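Peptidyl-prolyl cis-trans isomerase cyclophilin-type (Toxoplasma gondii, PDB 3BO7) probably accelerates protein folding by catalysing cis-trans isomerisation of peptide bonds preceding proline, and binds the immunosuppressant cyclosporin A. Local coordinates at residues K41-T46 / S117-T122; F48-C51 / I57-G60; I52-I57 / Q148-E153. All blocks are in the same frame, centred on the assembly; numbering follows the deposited sequence.

Contact 1 (K41-T46 / S117-T122); sequences KYFDDT and SEFFIT
Two overlapping turns that follow helix 28-39 put the rings of Tyr42 and Phe43 against Ser117 and Phe119, at the lead-in to strand 119-122 in the buried interior of the cyclophilin barrel. Tyr42 OH donates to Ser117 OG at 2.6 Å, and the serine oxygen lies at the phenol edge, close to the ring plane. With chi1 at 179°, Tyr42 swings its ring away from the backbone N and out to the serine. Ser117 OG also bonds to Gly60 O, so the hydroxyl links the turn to Gly60, next to strand 56-59. Phe43 CE1 meets the backbone oxygen Ser117 O edge-on at 3.5 Å. In an offset edge-to-face pair, the edge of Phe119 is turned toward the face of Phe43, centroids 5.9 Å apart and planes at 74°, while Tyr42 CD2 sits over the centre of one face of Phe43. Behind the rings, Phe43 O is gripped twice, by Thr46 N across the type II turn and by Thr46 OG1 at 2.6 Å. Around this cluster, Leu37 of helix 28-39 touches Tyr42, Phe43 and Ser117, Ile169 of strand 166-171 packs on Phe43, and Leu105 of strand 104-107 packs on Phe119.

Contact 2 (F48-C51 / I57-G60); sequences FHRC and IQGG
Arg50 and Gln58 meet across a beta hairpin, strands 48-52 and 56-59, whose antiparallel ladder is interrupted by a classic bulge: His49 and Arg50 both lie opposite Gln58. In the backbone, Gln58 N donates to Arg50 O at 2.7 Å, with an N-H...O angle of 151°. Within the same bulge, His49 N reaches Gln58 O by a bent, weak bond of 3.0 Å. CA-H...O contacts accompany both, from Ile57 CA to Arg50 O and from Phe48 CA to Gln58 O.

The apolar contacts gather round Ile57, on the face of the sheet it shares with Phe48 and Cys51. Ile57 CD1 lies 3.6 Å from Phe48 CB, the two side chains crossing at about a right angle, and Ile57 CG1 comes within 3.9 Å of Cys51 CB.

The polar side-chain contacts lie on the opposite face. Arg50 is extended from CG to NE, and its NH1 bonds to Gln58 OE1 at 2.8 Å. The oxygen lies in the guanidinium plane, although that plane and the amide are turned 88° apart. A water 3.2 Å from Gln58 OE1 donates to it as well and joins it to His49 NE2. Arg50 NH2 and Gln58 NE2 hydrogen-bond to the backbone of the bound peptide, whose modified side chains pack on both residues; Gln58 NE2 also makes a weak bond to Glu118 OE1.

OE1 thus accepts from both arginine and water, which is consistent with the amide flip that points NE2 to the peptide and Glu118. As in other cyclophilins, an arginine and a glutamine of this hairpin line the cyclosporin and substrate pocket: Gln58 is a first-shell ligand group that probably also steadies the Arg50 guanidinium.

Contact 3 (I52-I57 / Q148-E153); sequences IRNFMI and QWEKLE
Glu150 reaches from beside Trp149 of helix 143-149 into the hairpin turn at 52-56, where its OE1 accepts a bond from Asn54 N at 2.8 Å. The glutamate chain is fully extended, CG anti to the backbone N (chi1 -173°) and the rest straight beyond it; this shape carries the carboxylate to the turn, where OE1 accepts with its anti lone pair. The bond is somewhat bent, with an N-H...O angle of 140°. Asn54 has a positive phi, and its amide plane stands 85° from the carboxylate; ND2 comes near OE1 without bonding to it. Beside this bond, Arg53 CB rests 3.8 Å from Glu150 O. Deeper in, two branches of Ile57 meet one indole atom: CG2 and CD1 each lie 3.8 Å from Trp149 CE3, and the two side chains cross at about a right angle. The far side of the indole is tethered by NE1 to Gln15 O. Beyond it the chain leaves through a type I turn from Trp149 to Leu152. Phe55 and Met56 both face Ile52, making this a bulged beta hairpin of the cyclophilin fold whose tip is pinned by a carboxylate from segment 148-153.

Strand 56-59 unites the three contacts: contacts 2 and 3 share Ile57, and strand 119-122 of contact 1 pairs along it through Gly59 N to Phe119 O and Ile121 N to Ile57 O, both 2.9 Å. The centres of contacts 1 and 2 are about 8 Å apart, those of 2 and 3 about 10 Å and those of 1 and 3 about 16 Å; contact 2 lies between the others, though 1 and 3 also meet directly. Each borders the bound peptide, cyclosporin A, which occupies the isomerase pocket in cyclophilins. Glu118 and Phe120 of segment 117-122 and Phe55 and Met56 of 52-57 pack on it, while Arg50 and Gln58 of contact 2 also hydrogen-bond to its backbone.

Contact 1 (K41-T46 / S117-T122)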
loop_
_atom_site.group_PDB
_atom_site.type_symbol
_atom_site.label_atom_id
_atom_site.label_comp_id
_atom_site.label_asym_id
_atom_site.label_seq_id
_atom_site.Cartn_x
_atom_site.Cartn_y
_atom_site.Cartn_z
ATOM N N LYS A 41 7.712 6.762 -10.991
ATOM C CA LYS A 41 8.654 6.414 -9.901
ATOM C C LYS A 41 8.373 7.085 -8.538
ATOM O O LYS A 41 9.228 7.109 -7.651
ATOM C CB LYS A 41 10.126 6.613 -10.333
ATOM C CG LYS A 41 10.531 5.926 -11.654
ATOM C CD LYS A 41 10.234 4.429 -11.660
ATOM C CE LYS A 41 10.619 3.760 -12.986
ATOM N NZ LYS A 41 12.096 3.673 -13.188
ATOM N N TYR A 42 7.157 7.599 -8.389
ATOM C CA TYR A 42 6.640 8.203 -7.159
ATOM C C TYR A 42 6.997 7.478 -5.853
ATOM O O TYR A 42 7.328 8.126 -4.855
ATOM C CB TYR A 42 5.123 8.311 -7.305
ATOM C CG TYR A 42 4.368 8.882 -6.138
ATOM C CD1 TYR A 42 4.095 10.254 -6.057
ATOM C CD2 TYR A 42 3.879 8.044 -5.132
ATOM C CE1 TYR A 42 3.380 10.769 -4.988
ATOM C CE2 TYR A 42 3.173 8.554 -4.066
ATOM C CZ TYR A 42 2.919 9.907 -3.999
ATOM O OH TYR A 42 2.196 10.387 -2.936
ATOM N N PHE A 43 6.933 6.146 -5.857
ATOM C CA PHE A 43 7.131 5.366 -4.630
ATOM C C PHE A 43 8.596 5.078 -4.293
ATOM O O PHE A 43 8.905 4.636 -3.179
ATOM C CB PHE A 43 6.319 4.067 -4.658
ATOM C CG PHE A 43 4.833 4.279 -4.595
ATOM C CD1 PHE A 43 4.215 4.629 -3.394
ATOM C CD2 PHE A 43 4.049 4.133 -5.741
ATOM C CE1 PHE A 43 2.833 4.833 -3.329
ATOM C CE2 PHE A 43 2.668 4.328 -5.691
ATOM C CZ PHE A 43 2.054 4.680 -4.481
ATOM N N ASP A 44 9.487 5.321 -5.253
ATOM C CA ASP A 44 10.918 5.143 -5.036
ATOM C C ASP A 44 11.360 6.025 -3.882
ATOM O O ASP A 44 11.088 7.230 -3.879
ATOM C CB ASP A 44 11.714 5.492 -6.303
ATOM C CG ASP A 44 11.599 4.426 -7.393
ATOM O OD1 ASP A 44 10.674 3.571 -7.336
ATOM O OD2 ASP A 44 12.445 4.450 -8.315
ATOM N N ASP A 45 12.017 5.401 -2.904
ATOM C CA ASP A 45 12.572 6.065 -1.707
ATOM C C ASP A 45 11.559 6.369 -0.585
ATOM O O ASP A 45 11.945 6.827 0.489
ATOM C CB ASP A 45 13.401 7.309 -2.073
ATOM C CG ASP A 45 14.598 6.977 -2.966
ATOM O OD1 ASP A 45 15.254 5.932 -2.738
ATOM O OD2 ASP A 45 14.877 7.759 -3.902
ATOM N N THR A 46 10.276 6.112 -0.821
ATOM C CA THR A 46 9.309 6.140 0.275
ATOM C C THR A 46 9.590 4.978 1.236
ATOM O O THR A 46 10.203 3.974 0.857
ATOM C CB THR A 46 7.827 6.107 -0.203
ATOM O OG1 THR A 46 7.559 4.893 -0.917
ATOM C CG2 THR A 46 7.518 7.313 -1.083
ATOM N N SER A 117 -2.291 8.158 -2.030
ATOM C CA SER A 117 -1.191 7.227 -2.299
ATOM C C SER A 117 -0.789 6.290 -1.149
ATOM O O SER A 117 -0.083 5.316 -1.367
ATOM C CB SER A 117 0.032 7.993 -2.801
ATOM O OG SER A 117 0.724 8.612 -1.737
ATOM N N GLU A 118 -1.230 6.590 0.069
ATOM C CA GLU A 118 -0.860 5.786 1.236
ATOM C C GLU A 118 -1.647 4.490 1.300
ATOM O O GLU A 118 -2.852 4.464 1.038
ATOM C CB GLU A 118 -1.026 6.573 2.535
ATOM C CG GLU A 118 0.139 7.459 2.836
ATOM C CD GLU A 118 0.096 8.060 4.239
ATOM O OE1 GLU A 118 0.189 7.300 5.239
ATOM O OE2 GLU A 118 -0.002 9.308 4.332
ATOM N N PHE A 119 -0.959 3.420 1.676
ATOM C CA PHE A 119 -1.555 2.101 1.667
ATOM C C PHE A 119 -1.040 1.302 2.847
ATOM O O PHE A 119 -0.093 1.699 3.509
ATOM C CB PHE A 119 -1.235 1.387 0.344
ATOM C CG PHE A 119 0.238 1.235 0.092
ATOM C CD1 PHE A 119 0.923 0.102 0.546
ATOM C CD2 PHE A 119 0.954 2.243 -0.558
ATOM C CE1 PHE A 119 2.288 -0.029 0.339
ATOM C CE2 PHE A 119 2.327 2.121 -0.764
ATOM C CZ PHE A 119 2.989 0.984 -0.323
ATOM N N PHE A 120 -1.681 0.169 3.109
ATOM C CA PHE A 120 -1.186 -0.763 4.113
ATOM C C PHE A 120 -1.275 -2.205 3.648
ATOM O O PHE A 120 -2.058 -2.551 2.757
ATOM C CB PHE A 120 -1.890 -0.578 5.464
ATOM C CG PHE A 120 -3.385 -0.750 5.431
ATOM C CD1 PHE A 120 -3.975 -1.885 5.978
ATOM C CD2 PHE A 120 -4.206 0.239 4.908
ATOM C CE1 PHE A 120 -5.365 -2.038 5.985
ATOM C CE2 PHE A 120 -5.586 0.095 4.904
ATOM C CZ PHE A 120 -6.170 -1.046 5.454
ATOM N N ILE A 121 -0.446 -3.042 4.252
ATOM C CA ILE A 121 -0.547 -4.476 4.038
ATOM C C ILE A 121 -0.786 -5.132 5.386
ATOM O O ILE A 121 -0.068 -4.861 6.361
ATOM C CB ILE A 121 0.696 -5.048 3.320
ATOM C CG1 ILE A 121 0.998 -4.224 2.060
ATOM C CG2 ILE A 121 0.466 -6.507 2.952
ATOM C CD1 ILE A 121 2.305 -4.544 1.379
ATOM N N THR A 122 -1.813 -5.971 5.454
ATOM C CA THR A 122 -2.198 -6.585 6.718
ATOM C C THR A 122 -1.206 -7.652 7.164
ATOM O O THR A 122 -0.642 -8.366 6.334
ATOM C CB THR A 122 -3.613 -7.206 6.660
ATOM O OG1 THR A 122 -3.585 -8.421 5.893
ATOM C CG2 THR A 122 -4.617 -6.225 6.060
#

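Contact 2 (F48-C51 / I57-G60)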
loop_
_atom_site.group_PDB
_atom_site.type_symbol
_atom_site.label_atom_id
_atom_site.label_comp_id
_atom_site.label_asym_id
_atom_site.label_seq_id
_atom_site.Cartn_x
_atom_site.Cartn_y
_atom_site.Cartn_z
ATOM N N PHE A 48 8.227 2.459 4.828
ATOM C CA PHE A 48 7.106 1.917 5.583
ATOM C C PHE A 48 7.209 2.477 7.003
ATOM O O PHE A 48 7.973 1.972 7.830
ATOM C CB PHE A 48 7.100 0.384 5.548
ATOM C CG PHE A 48 6.683 -0.188 4.221
ATOM C CD1 PHE A 48 5.372 -0.603 4.013
ATOM C CD2 PHE A 48 7.593 -0.299 3.174
ATOM C CE1 PHE A 48 4.974 -1.132 2.788
ATOM C CE2 PHE A 48 7.211 -0.821 1.940
ATOM C CZ PHE A 48 5.892 -1.240 1.745
ATOM N N HIS A 49 6.434 3.539 7.254
ATOM C CA HIS A 49 6.644 4.458 8.385
ATOM C C HIS A 49 5.797 4.158 9.611
ATOM O O HIS A 49 5.950 4.799 10.638
ATOM C CB HIS A 49 6.354 5.896 7.939
ATOM C CG HIS A 49 4.897 6.173 7.737
ATOM N ND1 HIS A 49 4.246 5.900 6.554
ATOM C CD2 HIS A 49 3.960 6.668 8.578
ATOM C CE1 HIS A 49 2.972 6.230 6.670
ATOM N NE2 HIS A 49 2.773 6.701 7.888
ATOM N N ARG A 50 4.867 3.227 9.488
ATOM C CA ARG A 50 4.048 2.833 10.620
ATOM C C ARG A 50 3.835 1.318 10.577
ATOM O O ARG A 50 3.366 0.771 9.575
ATOM C CB ARG A 50 2.727 3.610 10.644
ATOM C CG ARG A 50 1.798 3.226 11.797
ATOM C CD ARG A 50 0.693 4.254 12.025
ATOM N NE ARG A 50 -0.378 3.706 12.856
ATOM C CZ ARG A 50 -1.520 3.199 12.388
ATOM N NH1 ARG A 50 -1.761 3.178 11.083
ATOM N NH2 ARG A 50 -2.427 2.713 13.225
ATOM N N CYS A 51 4.189 0.655 11.674
ATOM C CA CYS A 51 4.244 -0.805 11.722
ATOM C C CYS A 51 3.762 -1.287 13.080
ATOM O O CYS A 51 4.407 -1.032 14.108
ATOM C CB CYS A 51 5.678 -1.292 11.446
ATOM S SG CYS A 51 5.905 -3.089 11.418
ATOM N N ILE A 57 1.386 -2.990 8.308
ATOM C CA ILE A 57 2.447 -2.034 8.053
ATOM C C ILE A 57 1.937 -1.063 6.986
ATOM O O ILE A 57 1.245 -1.472 6.049
ATOM C CB ILE A 57 3.782 -2.733 7.647
ATOM C CG1 ILE A 57 4.947 -1.750 7.678
ATOM C CG2 ILE A 57 3.664 -3.472 6.298
ATOM C CD1 ILE A 57 6.337 -2.414 7.605
ATOM N N GLN A 58 2.276 0.215 7.144
ATOM C CA GLN A 58 1.732 1.296 6.333
ATOM C C GLN A 58 2.837 2.039 5.589
ATOM O O GLN A 58 3.879 2.328 6.173
ATOM C CB GLN A 58 0.953 2.259 7.236
ATOM C CG GLN A 58 0.201 3.368 6.513
ATOM C CD GLN A 58 -0.493 4.335 7.473
ATOM O OE1 GLN A 58 -0.627 4.065 8.673
ATOM N NE2 GLN A 58 -0.944 5.468 6.939
ATOM N N GLY A 59 2.602 2.340 4.308
ATOM C CA GLY A 59 3.567 3.075 3.470
ATOM C C GLY A 59 2.923 4.041 2.485
ATOM O O GLY A 59 1.747 4.365 2.607
ATOM N N GLY A 60 3.707 4.526 1.529
ATOM C CA GLY A 60 3.198 5.351 0.428
ATOM C C GLY A 60 3.097 6.850 0.654
ATOM O O GLY A 60 2.517 7.561 -0.170
HETATM O O HOH W 1 0.233 6.937 9.868
#

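Contact 3 (I52-I57 / Q148-E153)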
loop_
_atom_site.group_PDB
_atom_site.type_symbol
_atom_site.label_atom_id
_atom_site.label_comp_id
_atom_site.label_asym_id
_atom_site.label_seq_id
_atom_site.Cartn_x
_atom_site.Cartn_y
_atom_site.Cartn_z
ATOM N N ILE A 52 2.621 -1.972 13.081
ATOM C CA ILE A 52 2.030 -2.493 14.305
ATOM C C ILE A 52 1.860 -4.012 14.231
ATOM O O ILE A 52 1.061 -4.527 13.436
ATOM C CB ILE A 52 0.693 -1.769 14.650
ATOM C CG1 ILE A 52 0.959 -0.259 14.840
ATOM C CG2 ILE A 52 0.036 -2.394 15.892
ATOM C CD1 ILE A 52 -0.272 0.621 14.919
ATOM N N ARG A 53 2.648 -4.706 15.057
ATOM C CA ARG A 53 2.588 -6.163 15.207
ATOM C C ARG A 53 1.142 -6.621 15.314
ATOM O O ARG A 53 0.340 -5.998 16.023
ATOM C CB ARG A 53 3.366 -6.593 16.462
ATOM C CG ARG A 53 3.347 -8.096 16.777
ATOM C CD ARG A 53 3.912 -8.366 18.170
ATOM N NE ARG A 53 3.904 -9.787 18.520
ATOM C CZ ARG A 53 3.020 -10.364 19.333
ATOM N NH1 ARG A 53 2.052 -9.645 19.892
ATOM N NH2 ARG A 53 3.102 -11.665 19.593
ATOM N N ASN A 54 0.816 -7.705 14.609
ATOM C CA ASN A 54 -0.543 -8.284 14.613
ATOM C C ASN A 54 -1.636 -7.407 13.991
ATOM O O ASN A 54 -2.828 -7.620 14.230
ATOM C CB ASN A 54 -0.956 -8.703 16.029
ATOM C CG ASN A 54 -0.242 -9.949 16.495
ATOM O OD1 ASN A 54 0.168 -10.037 17.651
ATOM N ND2 ASN A 54 -0.086 -10.918 15.599
ATOM N N PHE A 55 -1.225 -6.427 13.194
ATOM C CA PHE A 55 -2.174 -5.540 12.551
ATOM C C PHE A 55 -1.772 -5.293 11.099
ATOM O O PHE A 55 -2.273 -5.977 10.202
ATOM C CB PHE A 55 -2.365 -4.246 13.379
ATOM C CG PHE A 55 -3.312 -3.247 12.763
ATOM C CD1 PHE A 55 -4.425 -3.665 12.026
ATOM C CD2 PHE A 55 -3.101 -1.879 12.946
ATOM C CE1 PHE A 55 -5.287 -2.740 11.459
ATOM C CE2 PHE A 55 -3.961 -0.947 12.388
ATOM C CZ PHE A 55 -5.054 -1.377 11.637
ATOM N N MET A 56 -0.868 -4.349 10.868
ATOM C CA MET A 56 -0.459 -3.987 9.505
ATOM C C MET A 56 0.820 -3.158 9.501
ATOM O O MET A 56 1.279 -2.699 10.548
ATOM C CB MET A 56 -1.581 -3.228 8.777
ATOM C CG MET A 56 -2.040 -1.958 9.500
ATOM S SD MET A 56 -1.078 -0.506 9.067
ATOM C CE MET A 56 -0.527 0.041 10.687
ATOM N N ILE A 57 1.386 -2.990 8.308
ATOM C CA ILE A 57 2.447 -2.034 8.053
ATOM C C ILE A 57 1.937 -1.063 6.986
ATOM O O ILE A 57 1.245 -1.472 6.049
ATOM C CB ILE A 57 3.782 -2.733 7.647
ATOM C CG1 ILE A 57 4.947 -1.750 7.678
ATOM C CG2 ILE A 57 3.664 -3.472 6.298
ATOM C CD1 ILE A 57 6.337 -2.414 7.605
ATOM N N GLN A 148 8.733 -10.899 8.740
ATOM C CA GLN A 148 9.920 -10.279 9.329
ATOM C C GLN A 148 9.683 -8.803 9.638
ATOM O O GLN A 148 10.180 -8.287 10.645
ATOM C CB GLN A 148 11.152 -10.441 8.424
ATOM C CG GLN A 148 11.769 -11.842 8.426
ATOM C CD GLN A 148 11.944 -12.420 9.835
ATOM O OE1 GLN A 148 12.662 -11.861 10.668
ATOM N NE2 GLN A 148 11.278 -13.538 10.098
ATOM N N TRP A 149 8.935 -8.123 8.770
ATOM C CA TRP A 149 8.559 -6.739 9.014
ATOM C C TRP A 149 7.726 -6.598 10.275
ATOM O O TRP A 149 7.842 -5.602 10.980
ATOM C CB TRP A 149 7.786 -6.155 7.838
ATOM C CG TRP A 149 8.597 -5.949 6.604
ATOM C CD1 TRP A 149 9.938 -6.179 6.440
ATOM C CD2 TRP A 149 8.123 -5.428 5.362
ATOM N NE1 TRP A 149 10.318 -5.853 5.163
ATOM C CE2 TRP A 149 9.225 -5.386 4.480
ATOM C CE3 TRP A 149 6.873 -4.996 4.907
ATOM C CZ2 TRP A 149 9.111 -4.929 3.168
ATOM C CZ3 TRP A 149 6.763 -4.542 3.603
ATOM C CH2 TRP A 149 7.875 -4.510 2.749
ATOM N N GLU A 150 6.895 -7.603 10.544
ATOM C CA GLU A 150 6.015 -7.611 11.703
ATOM C C GLU A 150 6.805 -7.591 13.023
ATOM O O GLU A 150 6.285 -7.159 14.052
ATOM C CB GLU A 150 5.085 -8.830 11.642
ATOM C CG GLU A 150 4.014 -8.860 12.719
ATOM C CD GLU A 150 2.987 -9.966 12.531
ATOM O OE1 GLU A 150 1.886 -9.847 13.108
ATOM O OE2 GLU A 150 3.265 -10.955 11.813
ATOM N N LYS A 151 8.059 -8.044 12.961
ATOM C CA LYS A 151 8.940 -8.188 14.124
ATOM C C LYS A 151 9.828 -6.967 14.338
ATOM O O LYS A 151 10.534 -6.880 15.348
ATOM C CB LYS A 151 9.817 -9.438 13.978
ATOM C CG LYS A 151 9.115 -10.720 14.364
ATOM C CD LYS A 151 9.812 -11.937 13.767
ATOM C CE LYS A 151 8.994 -13.206 14.001
ATOM N NZ LYS A 151 9.115 -14.166 12.859
ATOM N N LEU A 152 9.790 -6.035 13.388
ATOM C CA LEU A 152 10.591 -4.815 13.468
ATOM C C LEU A 152 10.300 -4.019 14.730
ATOM O O LEU A 152 9.139 -3.826 15.108
ATOM C CB LEU A 152 10.371 -3.924 12.242
ATOM C CG LEU A 152 11.102 -4.271 10.943
ATOM C CD1 LEU A 152 10.438 -3.550 9.795
ATOM C CD2 LEU A 152 12.577 -3.911 11.020
ATOM N N GLU A 153 11.373 -3.572 15.376
ATOM C CA GLU A 153 11.268 -2.692 16.525
ATOM C C GLU A 153 10.856 -1.308 16.037
ATOM O O GLU A 153 11.350 -0.822 15.013
ATOM C CB GLU A 153 12.600 -2.630 17.283
ATOM C CG GLU A 153 12.526 -1.930 18.643
ATOM C CD GLU A 153 13.858 -1.936 19.386
ATOM O OE1 GLU A 153 13.938 -1.309 20.471
ATOM O OE2 GLU A 153 14.822 -2.566 18.884
#